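Beta-porphyranase A (Bacteroides plebeius, PDB 4AW7) hydrolyses the red-algal polysaccharide porphyran, cutting the linkage between beta-D-galactopyranose and alpha-L-galactopyranose-6-sulfate to release mostly sulfated disaccharides. Local coordinates at residues Y207-T210 with R211-F215; W353-N356 with D357-F361; S377-P380 with D381-V384. One frame throughout, in Å; residues are numbered along the deposited sequence.

Interaction 1: residues Y207-T210 with R211-F215; sequences YWNT and RMKMF. With K (potassium ion), chain F.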
ATOM      1  N   TYR A 207       3.036 -19.955  -6.925  1.00  8.56           N
ATOM      2  CA  TYR A 207       2.535 -19.313  -5.719  1.00  8.30           C
ATOM      3  C   TYR A 207       1.389 -18.340  -6.076  1.00  8.40           C
ATOM      4  O   TYR A 207       0.315 -18.410  -5.498  1.00  8.82           O
ATOM      5  CB  TYR A 207       3.664 -18.653  -4.926  1.00  7.58           C
ATOM      6  CG  TYR A 207       3.186 -18.165  -3.590  1.00  8.46           C
ATOM      7  CD1 TYR A 207       2.646 -16.903  -3.393  1.00  8.57           C
ATOM      8  CD2 TYR A 207       3.273 -19.008  -2.484  1.00  9.55           C
ATOM      9  CE1 TYR A 207       2.187 -16.520  -2.164  1.00  9.72           C
ATOM     10  CE2 TYR A 207       2.831 -18.602  -1.240  1.00 10.22           C
ATOM     11  CZ  TYR A 207       2.293 -17.345  -1.082  1.00 10.45           C
ATOM     12  OH  TYR A 207       1.815 -16.972   0.160  1.00 14.01           O
ATOM     13  N   TRP A 208       1.622 -17.445  -7.020  1.00  7.81           N
ATOM     14  CA  TRP A 208       0.571 -16.611  -7.563  1.00  8.06           C
ATOM     15  C   TRP A 208      -0.644 -17.488  -7.924  1.00  8.45           C
ATOM     16  O   TRP A 208      -1.760 -17.217  -7.517  1.00  8.87           O
ATOM     17  CB  TRP A 208       1.036 -15.887  -8.832  1.00  8.65           C
ATOM     18  CG  TRP A 208      -0.092 -15.276  -9.610  1.00  8.59           C
ATOM     19  CD1 TRP A 208      -0.628 -15.766 -10.748  1.00  9.77           C
ATOM     20  CD2 TRP A 208      -0.821 -14.081  -9.308  1.00  8.13           C
ATOM     21  NE1 TRP A 208      -1.649 -14.977 -11.171  1.00  9.05           N
ATOM     22  CE2 TRP A 208      -1.797 -13.932 -10.297  1.00  8.90           C
ATOM     23  CE3 TRP A 208      -0.737 -13.119  -8.288  1.00  9.17           C
ATOM     24  CZ2 TRP A 208      -2.697 -12.875 -10.302  1.00  9.66           C
ATOM     25  CZ3 TRP A 208      -1.610 -12.061  -8.310  1.00  9.16           C
ATOM     26  CH2 TRP A 208      -2.602 -11.962  -9.298  1.00  9.39           C
ATOM     27  N   ASN A 209      -0.421 -18.554  -8.715  1.00  8.87           N
ATOM     28  CA  ASN A 209      -1.530 -19.323  -9.217  1.00  9.90           C
ATOM     29  C   ASN A 209      -2.375 -19.938  -8.130  1.00  9.75           C
ATOM     30  O   ASN A 209      -3.617 -19.976  -8.251  1.00 11.65           O
ATOM     31  CB  ASN A 209      -1.059 -20.453 -10.146  1.00 11.05           C
ATOM     32  CG  ASN A 209      -0.573 -19.979 -11.487  1.00 12.93           C
ATOM     33  OD1 ASN A 209      -0.927 -18.902 -11.950  1.00 13.33           O
ATOM     34  ND2 ASN A 209       0.246 -20.812 -12.147  1.00 15.93           N
ATOM     35  N   THR A 210      -1.746 -20.370  -7.045  1.00  9.21           N
ATOM     36  CA  THR A 210      -2.434 -21.145  -6.029  1.00  9.81           C
ATOM     37  C   THR A 210      -2.843 -20.347  -4.789  1.00  9.99           C
ATOM     38  O   THR A 210      -3.585 -20.849  -3.957  1.00 11.08           O
ATOM     39  CB  THR A 210      -1.573 -22.367  -5.622  1.00 10.26           C
ATOM     40  OG1 THR A 210      -0.303 -21.917  -5.124  1.00 10.46           O
ATOM     41  CG2 THR A 210      -1.383 -23.324  -6.788  1.00 11.82           C
ATOM     42  N   ARG A 211      -2.384 -19.081  -4.697  1.00  9.48           N
ATOM     43  CA  ARG A 211      -2.748 -18.206  -3.595  1.00  9.79           C
ATOM     44  C   ARG A 211      -3.597 -17.060  -4.148  1.00  9.45           C
ATOM     45  O   ARG A 211      -4.806 -17.183  -4.195  1.00  9.58           O
ATOM     46  CB  ARG A 211      -1.501 -17.772  -2.788  1.00  9.80           C
ATOM     47  CG  ARG A 211      -1.030 -18.771  -1.746  1.00 10.08           C
ATOM     48  CD  ARG A 211      -0.421 -20.032  -2.307  1.00 10.92           C
ATOM     49  NE  ARG A 211       0.205 -20.814  -1.244  1.00 10.72           N
ATOM     50  CZ  ARG A 211       0.762 -22.000  -1.415  1.00 12.23           C
ATOM     51  NH1 ARG A 211       0.724 -22.602  -2.579  1.00 13.53           N
ATOM     52  NH2 ARG A 211       1.391 -22.568  -0.413  1.00 13.11           N
ATOM     53  N   MET A 212      -2.987 -15.956  -4.585  1.00  8.33           N
ATOM     54  CA  MET A 212      -3.785 -14.799  -4.957  1.00  8.36           C
ATOM     55  C   MET A 212      -4.633 -15.015  -6.194  1.00  8.22           C
ATOM     56  O   MET A 212      -5.759 -14.534  -6.227  1.00  9.46           O
ATOM     57  CB  MET A 212      -2.907 -13.542  -5.075  1.00  8.58           C
ATOM     58  CG  MET A 212      -3.637 -12.293  -5.490  1.00  9.34           C
ATOM     59  SD  MET A 212      -4.949 -11.705  -4.369  1.00  9.71           S
ATOM     60  CE  MET A 212      -3.999 -10.709  -3.173  1.00  9.39           C
ATOM     61  N   LYS A 213      -4.138 -15.691  -7.220  1.00  8.92           N
ATOM     62  CA  LYS A 213      -5.004 -15.956  -8.387  1.00  9.76           C
ATOM     63  C   LYS A 213      -6.214 -16.758  -7.974  1.00  9.79           C
ATOM     64  O   LYS A 213      -7.349 -16.443  -8.369  1.00  9.84           O
ATOM     65  CB  LYS A 213      -4.254 -16.689  -9.478  1.00 10.36           C
ATOM     66  CG  LYS A 213      -5.039 -16.759 -10.755  1.00 13.73           C
ATOM     67  CD  LYS A 213      -4.352 -17.596 -11.857  1.00 16.02           C
ATOM     68  CE  LYS A 213      -5.240 -17.827 -13.054  1.00 22.24           C
ATOM     69  NZ  LYS A 213      -6.275 -18.813 -12.720  1.00 22.98           N
ATOM     70  N   MET A 214      -5.979 -17.795  -7.159  1.00  9.46           N
ATOM     71  CA  MET A 214      -7.066 -18.632  -6.694  1.00 10.32           C
ATOM     72  C   MET A 214      -8.069 -17.821  -5.884  1.00  9.84           C
ATOM     73  O   MET A 214      -9.281 -17.966  -6.062  1.00 10.45           O
ATOM     74  CB  MET A 214      -6.499 -19.808  -5.901  1.00 10.55           C
ATOM     75  CG  MET A 214      -7.552 -20.815  -5.403  1.00 12.21           C
ATOM     76  SD  MET A 214      -8.286 -20.422  -3.828  1.00 13.35           S
ATOM     77  CE  MET A 214      -6.949 -20.949  -2.724  1.00 14.99           C
ATOM     78  N   PHE A 215      -7.580 -16.914  -5.030  1.00  9.50           N
ATOM     79  CA  PHE A 215      -8.469 -16.039  -4.279  1.00  8.86           C
ATOM     80  C   PHE A 215      -9.316 -15.170  -5.179  1.00  9.14           C
ATOM     81  O   PHE A 215     -10.551 -15.073  -5.007  1.00  9.57           O
ATOM     82  CB  PHE A 215      -7.666 -15.175  -3.292  1.00  9.05           C
ATOM     83  CG  PHE A 215      -8.531 -14.328  -2.433  1.00  8.38           C
ATOM     84  CD1 PHE A 215      -9.194 -14.873  -1.356  1.00  9.02           C
ATOM     85  CD2 PHE A 215      -8.735 -12.970  -2.715  1.00  8.92           C
ATOM     86  CE1 PHE A 215     -10.068 -14.118  -0.599  1.00  9.35           C
ATOM     87  CE2 PHE A 215      -9.604 -12.219  -1.949  1.00  9.54           C
ATOM     88  CZ  PHE A 215     -10.277 -12.800  -0.892  1.00  8.97           C
TER
HETATM   89  K     K F1616       0.281 -14.563   0.662  0.50 23.32           K

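Interaction 2: residues W353-N356 with D357-F361; sequences WRLN and DKKYF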
ATOM      1  N   TRP A 353       2.639   7.559  30.056  1.00 20.06           N
ATOM      2  CA  TRP A 353       2.953   6.927  28.778  1.00 18.86           C
ATOM      3  C   TRP A 353       3.736   7.885  27.922  1.00 18.89           C
ATOM      4  O   TRP A 353       3.413   9.073  27.862  1.00 21.66           O
ATOM      5  CB  TRP A 353       1.669   6.536  28.041  1.00 18.73           C
ATOM      6  CG  TRP A 353       0.899   5.453  28.739  1.00 16.63           C
ATOM      7  CD1 TRP A 353      -0.009   5.622  29.761  1.00 17.75           C
ATOM      8  CD2 TRP A 353       0.997   4.047  28.527  1.00 16.13           C
ATOM      9  NE1 TRP A 353      -0.510   4.416  30.156  1.00 17.12           N
ATOM     10  CE2 TRP A 353       0.089   3.425  29.422  1.00 17.07           C
ATOM     11  CE3 TRP A 353       1.697   3.241  27.613  1.00 16.24           C
ATOM     12  CZ2 TRP A 353      -0.102   2.067  29.447  1.00 18.50           C
ATOM     13  CZ3 TRP A 353       1.500   1.879  27.658  1.00 16.64           C
ATOM     14  CH2 TRP A 353       0.626   1.302  28.588  1.00 18.64           C
ATOM     15  N   ARG A 354       4.763   7.358  27.272  1.00 17.71           N
ATOM     16  CA  ARG A 354       5.679   8.127  26.442  1.00 17.30           C
ATOM     17  C   ARG A 354       5.373   7.822  24.968  1.00 14.71           C
ATOM     18  O   ARG A 354       5.395   6.674  24.535  1.00 14.01           O
ATOM     19  CB  ARG A 354       7.144   7.758  26.783  1.00 17.84           C
ATOM     20  CG  ARG A 354       8.214   8.261  25.857  1.00 21.73           C
ATOM     21  CD  ARG A 354       9.616   7.913  26.369  1.00 23.87           C
ATOM     22  NE  ARG A 354       9.906   6.476  26.313  1.00 25.24           N
ATOM     23  CZ  ARG A 354      10.351   5.844  25.222  1.00 26.82           C
ATOM     24  NH1 ARG A 354      10.541   6.509  24.079  1.00 27.26           N
ATOM     25  NH2 ARG A 354      10.609   4.535  25.274  1.00 26.88           N
ATOM     26  N   LEU A 355       5.113   8.865  24.206  1.00 13.90           N
ATOM     27  CA  LEU A 355       5.028   8.781  22.742  1.00 13.06           C
ATOM     28  C   LEU A 355       6.432   8.614  22.161  1.00 12.89           C
ATOM     29  O   LEU A 355       7.272   9.487  22.356  1.00 13.86           O
ATOM     30  CB  LEU A 355       4.338  10.071  22.265  1.00 15.06           C
ATOM     31  CG  LEU A 355       4.108  10.215  20.785  1.00 13.88           C
ATOM     32  CD1 LEU A 355       3.212   9.046  20.245  1.00 13.95           C
ATOM     33  CD2 LEU A 355       3.494  11.603  20.528  1.00 15.35           C
ATOM     34  N   ASN A 356       6.704   7.493  21.485  1.00 11.28           N
ATOM     35  CA  ASN A 356       8.048   7.223  20.970  1.00 11.59           C
ATOM     36  C   ASN A 356       8.347   7.967  19.656  1.00 10.85           C
ATOM     37  O   ASN A 356       7.492   8.686  19.124  1.00 11.07           O
ATOM     38  CB  ASN A 356       8.333   5.721  20.920  1.00 11.32           C
ATOM     39  CG  ASN A 356       7.489   4.973  19.919  1.00 10.88           C
ATOM     40  OD1 ASN A 356       7.217   5.481  18.815  1.00 11.00           O
ATOM     41  ND2 ASN A 356       7.121   3.728  20.251  1.00 10.72           N
ATOM     42  N   ASP A 357       9.566   7.804  19.141  1.00 11.52           N
ATOM     43  CA  ASP A 357      10.018   8.604  18.012  1.00 11.33           C
ATOM     44  C   ASP A 357       9.328   8.243  16.696  1.00  9.84           C
ATOM     45  O   ASP A 357       9.544   8.962  15.708  1.00 10.84           O
ATOM     46  CB  ASP A 357      11.551   8.556  17.842  1.00 11.60           C
ATOM     47  CG  ASP A 357      12.287   9.409  18.830  1.00 14.04           C
ATOM     48  OD1 ASP A 357      11.659  10.108  19.668  1.00 15.05           O
ATOM     49  OD2 ASP A 357      13.534   9.435  18.711  1.00 17.20           O
ATOM     50  N   LYS A 358       8.503   7.190  16.668  1.00  9.84           N
ATOM     51  CA  LYS A 358       7.647   6.979  15.502  1.00  8.54           C
ATOM     52  C   LYS A 358       6.730   8.174  15.244  1.00  8.62           C
ATOM     53  O   LYS A 358       6.271   8.377  14.109  1.00  9.16           O
ATOM     54  CB  LYS A 358       6.867   5.694  15.607  1.00  9.52           C
ATOM     55  CG  LYS A 358       7.715   4.458  15.767  1.00  9.64           C
ATOM     56  CD  LYS A 358       6.845   3.256  16.105  1.00  9.59           C
ATOM     57  CE  LYS A 358       7.641   2.068  16.552  1.00 10.44           C
ATOM     58  NZ  LYS A 358       6.748   0.912  16.799  1.00 10.20           N
ATOM     59  N   LYS A 359       6.481   8.994  16.258  1.00  9.34           N
ATOM     60  CA  LYS A 359       5.732  10.214  16.079  1.00  9.50           C
ATOM     61  C   LYS A 359       6.278  11.073  14.943  1.00  9.34           C
ATOM     62  O   LYS A 359       5.514  11.800  14.313  1.00  9.64           O
ATOM     63  CB  LYS A 359       5.708  11.045  17.385  1.00 10.40           C
ATOM     64  CG  LYS A 359       7.050  11.702  17.732  1.00 11.09           C
ATOM     65  CD  LYS A 359       7.116  12.237  19.170  1.00 12.84           C
ATOM     66  CE  LYS A 359       8.422  12.957  19.396  1.00 14.31           C
ATOM     67  NZ  LYS A 359       8.612  13.373  20.833  1.00 19.52           N
ATOM     68  N   TYR A 360       7.589  11.017  14.697  1.00  9.52           N
ATOM     69  CA  TYR A 360       8.193  11.894  13.688  1.00  9.68           C
ATOM     70  C   TYR A 360       7.741  11.554  12.275  1.00  9.43           C
ATOM     71  O   TYR A 360       7.766  12.436  11.431  1.00  9.58           O
ATOM     72  CB  TYR A 360       9.721  11.907  13.775  1.00 10.60           C
ATOM     73  CG  TYR A 360      10.235  12.589  15.025  1.00 11.50           C
ATOM     74  CD1 TYR A 360       9.926  13.922  15.270  1.00 14.52           C
ATOM     75  CD2 TYR A 360      11.071  11.942  15.926  1.00 13.68           C
ATOM     76  CE1 TYR A 360      10.393  14.592  16.407  1.00 15.42           C
ATOM     77  CE2 TYR A 360      11.556  12.605  17.072  1.00 14.47           C
ATOM     78  CZ  TYR A 360      11.182  13.914  17.303  1.00 15.57           C
ATOM     79  OH  TYR A 360      11.661  14.537  18.432  1.00 20.29           O
ATOM     80  N   PHE A 361       7.303  10.326  12.013  1.00  8.47           N
ATOM     81  CA  PHE A 361       6.707  10.048  10.717  1.00  7.78           C
ATOM     82  C   PHE A 361       5.501  10.934  10.490  1.00  7.93           C
ATOM     83  O   PHE A 361       5.316  11.529   9.430  1.00  7.90           O
ATOM     84  CB  PHE A 361       6.291   8.568  10.618  1.00  9.15           C
ATOM     85  CG  PHE A 361       5.491   8.256   9.387  1.00  8.03           C
ATOM     86  CD1 PHE A 361       6.064   8.239   8.131  1.00  8.87           C
ATOM     87  CD2 PHE A 361       4.154   7.961   9.495  1.00  9.67           C
ATOM     88  CE1 PHE A 361       5.299   7.987   7.010  1.00  9.05           C
ATOM     89  CE2 PHE A 361       3.365   7.718   8.371  1.00  9.35           C
ATOM     90  CZ  PHE A 361       3.953   7.709   7.111  1.00  9.63           C
TER
HETATM   91  O   HOH W   1      11.723   6.694  20.857  1.00 18.40           O
HETATM   92  O   HOH W   2       9.634  10.612  21.421  1.00 17.24           O
HETATM   93  O   HOH W   3       7.291  12.131  23.146  1.00 24.33           O

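Interaction 3: residues S377-P380 with D381-V384; sequences SSNP and DIQV. With CA (calcium ion), chain C.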
ATOM      1  N   SER A 377      10.512  13.305 -11.754  1.00 11.76           N
ATOM      2  CA  SER A 377      11.825  12.986 -11.246  1.00 10.88           C
ATOM      3  C   SER A 377      12.521  12.149 -12.295  1.00 11.41           C
ATOM      4  O   SER A 377      11.977  11.144 -12.761  1.00 12.94           O
ATOM      5  CB  SER A 377      11.703  12.200  -9.949  1.00 11.62           C
ATOM      6  OG  SER A 377      12.956  11.833  -9.494  1.00 13.79           O
ATOM      7  N   SER A 378      13.732  12.537 -12.644  1.00 11.32           N
ATOM      8  CA  SER A 378      14.502  11.794 -13.653  1.00 12.27           C
ATOM      9  C   SER A 378      15.098  10.502 -13.155  1.00 11.77           C
ATOM     10  O   SER A 378      15.343   9.588 -13.940  1.00 15.26           O
ATOM     11  CB  SER A 378      15.610  12.710 -14.184  1.00 14.45           C
ATOM     12  OG  SER A 378      16.617  12.935 -13.224  1.00 16.05           O
ATOM     13  N   ASN A 379      15.330  10.381 -11.853  1.00 11.05           N
ATOM     14  CA  ASN A 379      15.934   9.193 -11.260  1.00 11.22           C
ATOM     15  C   ASN A 379      14.825   8.410 -10.548  1.00 10.13           C
ATOM     16  O   ASN A 379      14.217   8.930  -9.610  1.00 10.18           O
ATOM     17  CB  ASN A 379      17.010   9.641 -10.270  1.00 11.68           C
ATOM     18  CG  ASN A 379      17.730   8.476  -9.575  1.00 11.57           C
ATOM     19  OD1 ASN A 379      17.261   7.340  -9.597  1.00 11.15           O
ATOM     20  ND2 ASN A 379      18.849   8.780  -8.889  1.00 14.11           N
ATOM     21  N   PRO A 380      14.560   7.157 -10.964  1.00  9.97           N
ATOM     22  CA  PRO A 380      13.485   6.418 -10.315  1.00 10.91           C
ATOM     23  C   PRO A 380      13.697   6.113  -8.849  1.00  9.48           C
ATOM     24  O   PRO A 380      12.734   5.803  -8.138  1.00 10.55           O
ATOM     25  CB  PRO A 380      13.374   5.123 -11.139  1.00 12.46           C
ATOM     26  CG  PRO A 380      14.660   4.987 -11.751  1.00 12.84           C
ATOM     27  CD  PRO A 380      15.196   6.366 -12.035  1.00 11.55           C
ATOM     28  N   ASP A 381      14.918   6.197  -8.354  1.00  9.03           N
ATOM     29  CA  ASP A 381      15.159   6.080  -6.928  1.00  9.08           C
ATOM     30  C   ASP A 381      14.742   7.287  -6.135  1.00  8.67           C
ATOM     31  O   ASP A 381      14.644   7.159  -4.904  1.00  9.67           O
ATOM     32  CB  ASP A 381      16.624   5.775  -6.650  1.00  9.12           C
ATOM     33  CG  ASP A 381      17.034   4.442  -7.163  1.00  9.51           C
ATOM     34  OD1 ASP A 381      16.332   3.450  -6.878  1.00 12.18           O
ATOM     35  OD2 ASP A 381      18.093   4.297  -7.819  1.00 11.79           O
ATOM     36  N   ILE A 382      14.509   8.430  -6.784  1.00  8.32           N
ATOM     37  CA  ILE A 382      14.090   9.627  -6.065  1.00  8.21           C
ATOM     38  C   ILE A 382      12.586   9.758  -6.304  1.00  8.63           C
ATOM     39  O   ILE A 382      12.117  10.111  -7.390  1.00  9.53           O
ATOM     40  CB  ILE A 382      14.844  10.861  -6.537  1.00  9.81           C
ATOM     41  CG1 ILE A 382      16.332  10.690  -6.341  1.00 11.17           C
ATOM     42  CG2 ILE A 382      14.312  12.114  -5.850  1.00 11.61           C
ATOM     43  CD1 ILE A 382      16.788  10.416  -4.925  1.00 14.51           C
ATOM     44  N   GLN A 383      11.811   9.434  -5.274  1.00  8.62           N
ATOM     45  CA  GLN A 383      10.352   9.519  -5.343  1.00  8.33           C
ATOM     46  C   GLN A 383       9.940  10.931  -4.964  1.00  8.17           C
ATOM     47  O   GLN A 383      10.484  11.502  -4.026  1.00  8.82           O
ATOM     48  CB  GLN A 383       9.689   8.497  -4.377  1.00  8.49           C
ATOM     49  CG  GLN A 383      10.290   7.087  -4.455  1.00  9.87           C
ATOM     50  CD  GLN A 383       9.420   6.044  -3.749  1.00  8.94           C
ATOM     51  OE1 GLN A 383       8.513   5.461  -4.355  1.00 10.49           O
ATOM     52  NE2 GLN A 383       9.633   5.877  -2.439  1.00  9.15           N
ATOM     53  N   VAL A 384       8.976  11.487  -5.696  1.00  9.45           N
ATOM     54  CA  VAL A 384       8.571  12.870  -5.538  1.00  9.62           C
ATOM     55  C   VAL A 384       7.066  13.002  -5.480  1.00  8.59           C
ATOM     56  O   VAL A 384       6.344  12.293  -6.166  1.00 10.54           O
ATOM     57  CB  VAL A 384       9.136  13.747  -6.668  1.00 10.38           C
ATOM     58  CG1 VAL A 384      10.659  13.756  -6.597  1.00 13.14           C
ATOM     59  CG2 VAL A 384       8.623  13.265  -8.033  1.00 14.98           C
TER
HETATM   60 CA    CA C1599      17.585   1.761  -8.128  1.00 10.55          CA
HETATM   61  O   HOH W   4      20.013   6.280  -7.932  1.00 15.54           O
HETATM   62  O   HOH W   5      18.909   1.779  -6.062  1.00 17.31           O
HETATM   63  O   HOH W   6      20.008   1.315  -8.671  1.00 19.59           O
HETATM   64  O   HOH W   7      17.749  -0.299  -9.382  1.00 12.42           O

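Interaction 1: residues Y207-T210 with R211-F215
Arg211 folds back over the phenol ring of Tyr207 where the chain breaks from helix 206-210 and restarts as helix 212-219, in the (beta/alpha)8-barrel type catalytic domain of this glycoside hydrolase. Arg211 leaves helical geometry after the first helix and serves as N-cap residue of the second. Its CD sits over the ring face of Tyr207, 3.9 Å from the centroid, a CH-pi contact displaced toward the rim, while NE approaches Tyr207 CE2 at 3.4 Å. The guanidinium and ring planes are 28° apart, and the two side chains cross at about a right angle. With a bend at chi2 (70°), the arginine chain runs across the ring instead of extending past it. At the edge of the guanidinium, and in its plane, NH1 donates to Thr210 OG1 at 2.8 Å, which fixes the rotation of the group above the phenol. Thr210 OG1 is also hydrogen-bonded to Asn206 O in the turn before.

Trp208 faces another way, its indole lying across Lys213. Lys213 CB rests over one face of the five-membered ring, 3.8 Å from its centroid, while the six-membered end meets Met212 obliquely, with CZ3 3.5 Å from CG. Both polar ends look elsewhere: Trp208 NE1 bonds Tyr481 on strand 469-484, and Lys213 NZ makes a salt bridge with Asp217. Through the break, Trp208 O accepts from Lys213 N at 2.8 Å, a bond spanning five residues.

Tyr207 CG is anti to the backbone N (chi1 -172°), and the ring carries its hydroxyl to the potassium ion, which Tyr193 OH and Tyr197 O also bind. The ion lies in the plane of the phenol, 2.9 Å from Tyr207 OH.

Interaction 2: residues W353-N356 with D357-F361
Lys359 lies back against Leu355 and the peptide of Asn356. Its CB touches Leu355 CG at 3.8 Å and packs against Asn356 O; CG keeps to that same oxygen, and CD reaches Leu355 CD2 at 3.9 Å. CE passes over one face of the Tyr360 ring. At the tip, NZ donates to two waters, both of which donate to Leu355 O; one of them also donates to Asp357 OD1, 2.7 Å away.

The backbone beneath is a type I turn from Asn356 to Lys359, leading from strand 353-355 into helix 359-365, with a nearly straight bond (168°) from Lys359 N to Asn356 O. Asn356 caps this entry: its OD1 accepts from Lys358 N at 3.0 Å, the donor tilted 23° from the amide plane. With chi1 at 67°, its CG stands between the backbone N and the carbonyl carbon, which turns OD1 forward over the turn. An alanine here would probably leave Lys358 N without its capping acceptor and Ala338 O without the bond from the amide nitrogen. Asn356 ND2 and Lys358 NZ, on a buried flank, both donate to Ala338 O, and Lys358 NZ also reaches Ser336 O.

Interaction 3: residues S377-P380 with D381-V384
Asn379 and Asp381 meet where a type I turn, Asn379 to Ile382, starts strand 382-389. The close-packed part is the turn itself. Asn379 OD1 accepts from Asp381 N at 2.9 Å, the donor standing well above the amide plane, and it also comes 3.4 Å from Asp381 CB; this is an Asx turn laid over the beta turn, whose own bond joins Ile382 N to Asn379 O at 2.9 Å. With Asn379 CG anti to the backbone N (chi1 -180°), the amide reaches forward along the chain to that N-H. Nearby, Ser377 OG lies 2.8 Å from Ile382 O and within reach of Asn379 O, while its CB rests against both methyls of Val384.

The calcium side is looser and built largely through waters. Asp381 holds the ion with both carboxylate oxygens, OD1 at 2.5 Å, and three waters fill further positions; Asn535, Trp536 and Gly538 complete the site. Another water links Asn379 ND2 to Asp381 OD2, bridging amide and carboxylate groups whose planes are 67° apart.

The turn thus connects the antiparallel strands 371-377 and 382-389, with Ile382 packing on strand 405-410 and Gln383 bonded to Asp398 of strand 392-399.

Overall arrangement
The three contacts follow one another along the chain without nesting or crossing. Interaction 1 comes first, within the catalytic domain, joining two successive helices between barrel strands 189-195 and 225-233. Well over a hundred residues later, interaction 2 makes the turn from strand 353-355, paired with strand 340-342, into helix 359-365; it lies on the opposite side of the chain's centre from interaction 1, their centres about 38 Å apart. After that helix, interaction 3 closes a hairpin between strands 371-377 and 382-389 in the large mixed sheet, and its calcium ion connects this sheet to the 535-538 loop. Its nearest atoms are about 11 Å from interaction 2.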